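Local coordinates for zinc-finger (Saccharomonospora viridis, PDB 3RMS), which is of unknown function but binds a zinc ion in a small zinc-finger fold, at residues Q10-K15 / V40-E45; D56-V61 / A81-W86. One frame throughout, in Å; residues are numbered along the deposited sequence.

Contact 1 (Q10-K15 / V40-E45); sequences QQADGK and VTPQTE
Ala12 packs its methyl against the chain that runs from Val40 to Pro42, and the Asp13 carboxylate reaches across to the backbone of Thr41. The tight part of the contact is apolar. Ala12 CB lies 3.8 Å from Val40 CG2 and 4.2 Å from Pro42 CB, and Phe32 of strand 32-33 touches Ala12, Val40 and Pro42, closing this small buried patch. Gln10 extends it: with chi1 at 173° its CG swings opposite the backbone N, and the bend at chi2 brings the amide to the proline, where NE2 comes within 3.9 Å of Pro42 CB. The two side chains meet roughly at right angles. The buried amide nitrogen is well satisfied, since Gln10 NE2 donates to Gln11 O at 2.9 Å and also to the carbonyl of Asp48.

Toward solvent the contact becomes polar and looser. Asp13 leans over Val40, with its CG 3.8 Å from Val40 CB, while OD2 accepts the backbone N-H of Thr41 at 3.0 Å. The donor approaches from above the carboxylate plane, about 50° out of it, and the N-H···O angle is 157°. A water accepts from Asp13 N at 2.9 Å; its link onward to Thr41 O, across to the other segment, is doubtful. Arg46 makes a long, weak ion pair with Asp13 OD2.

Asp13 and Gly14 form the corner of a type I' turn from Ala12 to Lys15, and a pair of backbone bonds between Ala12 and Lys15 closes it. This is a tight beta hairpin of strands 7-12 and 15-20, laid against the chain leaving strand 39-40, within a zinc finger whose ligand His17 touches Val40.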
# COMPACT_ATOMS: atom_id res chain seq x y z
N GLN A 10 -5.66 -3.01 6.22
CA GLN A 10 -5.93 -4.41 6.51
C GLN A 10 -4.63 -5.18 6.30
O GLN A 10 -4.02 -5.11 5.20
CB GLN A 10 -7.05 -4.94 5.60
CG GLN A 10 -7.30 -6.45 5.70
CD GLN A 10 -7.73 -6.88 7.10
OE1 GLN A 10 -8.67 -6.32 7.68
NE2 GLN A 10 -7.03 -7.83 7.67
N GLN A 11 -4.16 -5.86 7.35
CA GLN A 11 -2.96 -6.70 7.24
C GLN A 11 -3.32 -7.99 6.50
O GLN A 11 -4.36 -8.58 6.75
CB GLN A 11 -2.40 -7.05 8.65
CG GLN A 11 -1.18 -7.95 8.63
CD GLN A 11 -0.54 -8.11 10.02
OE1 GLN A 11 0.13 -7.22 10.50
NE2 GLN A 11 -0.78 -9.25 10.67
N ALA A 12 -2.45 -8.42 5.60
CA ALA A 12 -2.63 -9.64 4.82
C ALA A 12 -1.35 -9.87 4.02
O ALA A 12 -0.66 -8.90 3.60
CB ALA A 12 -3.86 -9.53 3.89
N ASP A 13 -1.01 -11.14 3.86
CA ASP A 13 0.16 -11.59 3.12
C ASP A 13 1.45 -10.85 3.57
O ASP A 13 2.37 -10.59 2.77
CB ASP A 13 -0.08 -11.46 1.61
CG ASP A 13 -1.10 -12.50 1.06
OD1 ASP A 13 -1.02 -12.83 -0.15
OD2 ASP A 13 -1.99 -12.97 1.80
N GLY A 14 1.52 -10.56 4.87
CA GLY A 14 2.77 -10.12 5.48
C GLY A 14 2.97 -8.60 5.43
O GLY A 14 4.06 -8.13 5.77
N LYS A 15 1.97 -7.83 5.02
CA LYS A 15 2.07 -6.37 5.05
C LYS A 15 0.74 -5.75 5.44
O LYS A 15 -0.29 -6.35 5.24
CB LYS A 15 2.52 -5.80 3.68
CG LYS A 15 3.93 -6.28 3.18
CD LYS A 15 4.99 -5.66 4.12
CE LYS A 15 6.42 -6.10 3.88
NZ LYS A 15 7.33 -5.41 4.87
N VAL A 40 -4.57 -10.37 -2.01
CA VAL A 40 -4.03 -10.86 -0.76
C VAL A 40 -5.15 -11.48 0.05
O VAL A 40 -6.30 -11.06 -0.06
CB VAL A 40 -3.38 -9.69 0.05
CG1 VAL A 40 -2.15 -9.19 -0.65
CG2 VAL A 40 -4.38 -8.56 0.24
N THR A 41 -4.80 -12.47 0.87
CA THR A 41 -5.80 -13.18 1.67
C THR A 41 -5.51 -13.06 3.18
O THR A 41 -4.52 -13.60 3.69
CB THR A 41 -5.87 -14.67 1.24
OG1 THR A 41 -6.10 -14.75 -0.17
CG2 THR A 41 -7.00 -15.42 1.97
N PRO A 42 -6.36 -12.34 3.91
CA PRO A 42 -6.17 -12.29 5.37
C PRO A 42 -6.43 -13.68 6.06
O PRO A 42 -7.37 -14.36 5.69
CB PRO A 42 -7.19 -11.23 5.81
CG PRO A 42 -8.31 -11.36 4.75
CD PRO A 42 -7.58 -11.63 3.48
N GLN A 43 -5.60 -14.06 7.02
CA GLN A 43 -5.68 -15.35 7.70
C GLN A 43 -5.62 -15.10 9.20
O GLN A 43 -4.74 -14.37 9.70
CB GLN A 43 -4.51 -16.26 7.36
CG GLN A 43 -4.17 -16.36 5.87
CD GLN A 43 -5.13 -17.27 5.12
OE1 GLN A 43 -6.11 -17.77 5.69
NE2 GLN A 43 -4.85 -17.50 3.83
N THR A 44 -6.54 -15.73 9.92
CA THR A 44 -6.64 -15.56 11.35
C THR A 44 -5.34 -15.95 12.11
O THR A 44 -4.94 -15.26 13.06
CB THR A 44 -7.86 -16.38 11.91
OG1 THR A 44 -9.03 -16.01 11.16
CG2 THR A 44 -8.08 -16.13 13.41
N GLU A 45 -4.70 -17.03 11.68
CA GLU A 45 -3.48 -17.54 12.31
C GLU A 45 -2.32 -16.57 12.13
O GLU A 45 -1.33 -16.65 12.83
CB GLU A 45 -3.09 -18.88 11.69
CG GLU A 45 -4.16 -19.98 11.84
CD GLU A 45 -5.20 -20.02 10.68
OE1 GLU A 45 -5.20 -19.07 9.83
OE2 GLU A 45 -6.00 -21.01 10.65
O HOH W 1 -2.42 -13.39 5.06

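Contact 2 (D56-V61 / A81-W86); sequences DGECPV and AHRFDW. With ZN (zinc ion), chain D.
Phe84 and Trp86 both turn a ring face to Pro60, the first residue of helix 60-69 in this zinc finger. Pro60 CB sits over one face of the Phe84 ring, 3.9 Å from its centroid and 25° off the normal, while Ala81 O lies in plane at the phenyl edge. Pro60 CB also lies over a face of the six-membered ring of Trp86, 4.1 Å from its centroid, so one proline carbon makes two CH-pi contacts. Phe84 CB packs over that same indole face, and Val61 CG2 meets the indole at its edge, near Trp86 CZ3.

Helping fix the indole's rotation, Trp86 NE1 donates to Ala81 O at 2.9 Å, nearly straight at 171° and with the acceptor in the ring plane. Phe84 N reaches that same oxygen from the opposite face of the carbonyl plane, closing the type I Ala81-Phe84 turn. Ile91 and Leu94 of helix 88-98 touch Trp86, so the indole sits between the start of helix 60-69 and helix 88-98.

At the outer rim, Arg83 stretches from CG to NE and brings NH2 to Glu58 OE1 at 3.3 Å, a salt bridge whose hydrogen bond is weak, OE1 at the guanidinium edge but the planes well turned apart. Cys59, the helix N-cap, faces away, and its SG, anti to the backbone N (chi1 172°), binds the zinc ion at 2.3 Å.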
# COMPACT_ATOMS: atom_id res chain seq x y z
N ASP A 56 2.99 -6.61 11.11
CA ASP A 56 3.65 -6.47 9.79
C ASP A 56 3.88 -4.98 9.43
O ASP A 56 3.07 -4.10 9.78
CB ASP A 56 2.82 -7.11 8.66
CG ASP A 56 2.58 -8.62 8.86
OD1 ASP A 56 3.28 -9.24 9.68
OD2 ASP A 56 1.68 -9.19 8.19
N GLY A 57 4.97 -4.72 8.73
CA GLY A 57 5.25 -3.41 8.18
C GLY A 57 4.17 -2.99 7.20
O GLY A 57 3.46 -3.83 6.63
N GLU A 58 4.04 -1.68 6.97
CA GLU A 58 3.06 -1.17 6.02
C GLU A 58 3.50 -1.47 4.58
O GLU A 58 4.71 -1.51 4.26
CB GLU A 58 2.81 0.33 6.21
CG GLU A 58 2.91 0.76 7.64
CD GLU A 58 4.27 1.33 7.96
OE1 GLU A 58 4.56 2.50 7.54
OE2 GLU A 58 5.08 0.60 8.60
N CYS A 59 2.52 -1.73 3.73
CA CYS A 59 2.78 -1.84 2.30
C CYS A 59 3.14 -0.43 1.76
O CYS A 59 2.29 0.47 1.74
CB CYS A 59 1.56 -2.36 1.59
SG CYS A 59 1.69 -2.33 -0.24
N PRO A 60 4.40 -0.25 1.31
CA PRO A 60 4.83 1.08 0.81
C PRO A 60 3.99 1.61 -0.36
O PRO A 60 3.72 2.80 -0.40
CB PRO A 60 6.29 0.84 0.38
CG PRO A 60 6.73 -0.41 1.14
CD PRO A 60 5.48 -1.26 1.23
N VAL A 61 3.58 0.74 -1.29
CA VAL A 61 2.80 1.18 -2.44
C VAL A 61 1.41 1.63 -2.02
O VAL A 61 0.94 2.63 -2.51
CB VAL A 61 2.71 0.10 -3.55
CG1 VAL A 61 1.86 0.62 -4.73
CG2 VAL A 61 4.11 -0.32 -4.05
N ALA A 81 7.19 9.15 1.13
CA ALA A 81 7.84 8.12 0.34
C ALA A 81 9.27 7.86 0.79
O ALA A 81 9.73 6.73 0.74
CB ALA A 81 7.81 8.47 -1.13
N HIS A 82 9.96 8.91 1.25
CA HIS A 82 11.37 8.77 1.60
C HIS A 82 11.62 7.88 2.82
O HIS A 82 12.73 7.45 3.05
CB HIS A 82 12.02 10.15 1.80
CG HIS A 82 12.39 10.83 0.52
ND1 HIS A 82 11.46 11.20 -0.42
CD2 HIS A 82 13.60 11.16 0.00
CE1 HIS A 82 12.07 11.75 -1.45
NE2 HIS A 82 13.37 11.74 -1.22
N ARG A 83 10.60 7.58 3.60
CA ARG A 83 10.84 6.72 4.75
C ARG A 83 10.77 5.22 4.41
O ARG A 83 10.94 4.39 5.31
CB ARG A 83 9.90 7.07 5.91
CG ARG A 83 8.54 6.47 5.81
CD ARG A 83 7.70 6.85 7.03
NE ARG A 83 6.45 6.11 7.07
CZ ARG A 83 5.31 6.57 7.58
NH1 ARG A 83 5.23 7.80 8.12
NH2 ARG A 83 4.24 5.78 7.54
N PHE A 84 10.55 4.87 3.14
CA PHE A 84 10.59 3.47 2.70
C PHE A 84 11.83 3.18 1.84
O PHE A 84 12.37 4.08 1.20
CB PHE A 84 9.33 3.12 1.89
CG PHE A 84 8.06 3.20 2.67
CD1 PHE A 84 7.64 2.13 3.45
CD2 PHE A 84 7.27 4.34 2.61
CE1 PHE A 84 6.45 2.19 4.18
CE2 PHE A 84 6.08 4.42 3.33
CZ PHE A 84 5.67 3.33 4.13
N ASP A 85 12.26 1.92 1.83
CA ASP A 85 13.28 1.45 0.89
C ASP A 85 12.57 0.91 -0.33
O ASP A 85 11.76 -0.01 -0.23
CB ASP A 85 14.16 0.36 1.50
CG ASP A 85 15.08 0.89 2.60
OD1 ASP A 85 15.51 2.07 2.49
OD2 ASP A 85 15.36 0.14 3.56
N TRP A 86 12.87 1.49 -1.48
CA TRP A 86 12.18 1.15 -2.71
C TRP A 86 13.00 0.23 -3.61
O TRP A 86 13.97 0.66 -4.23
CB TRP A 86 11.82 2.44 -3.47
CG TRP A 86 10.79 3.25 -2.72
CD1 TRP A 86 11.03 4.26 -1.83
CD2 TRP A 86 9.36 3.08 -2.76
NE1 TRP A 86 9.84 4.74 -1.33
CE2 TRP A 86 8.80 4.03 -1.88
CE3 TRP A 86 8.51 2.23 -3.47
CZ2 TRP A 86 7.42 4.17 -1.69
CZ3 TRP A 86 7.13 2.36 -3.28
CH2 TRP A 86 6.61 3.32 -2.39
ZN ZN D . -0.44 -2.90 -0.82

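Contact 1 closes before contact 2 opens along the chain, and their centres lie about 17 Å apart. They meet directly where the end of strand 7-12 and its turn run beside residues 56-57: Gln11 OE1 probably accepts a hydrogen bond from Asp56 N at 3.0 Å, and Lys15 CD packs on Gly57 O. Contact 1 belongs to the beta-rich part, with strands 7-12 and 39-40, whereas contact 2 joins the start of helix 60-69 to the turn between helices 74-81 and 88-98. The zinc site spans the junction: His17 and Cys36 come from the first part, Cys59 and Cys62 from the second, so the metal ties the hairpin region to the helices.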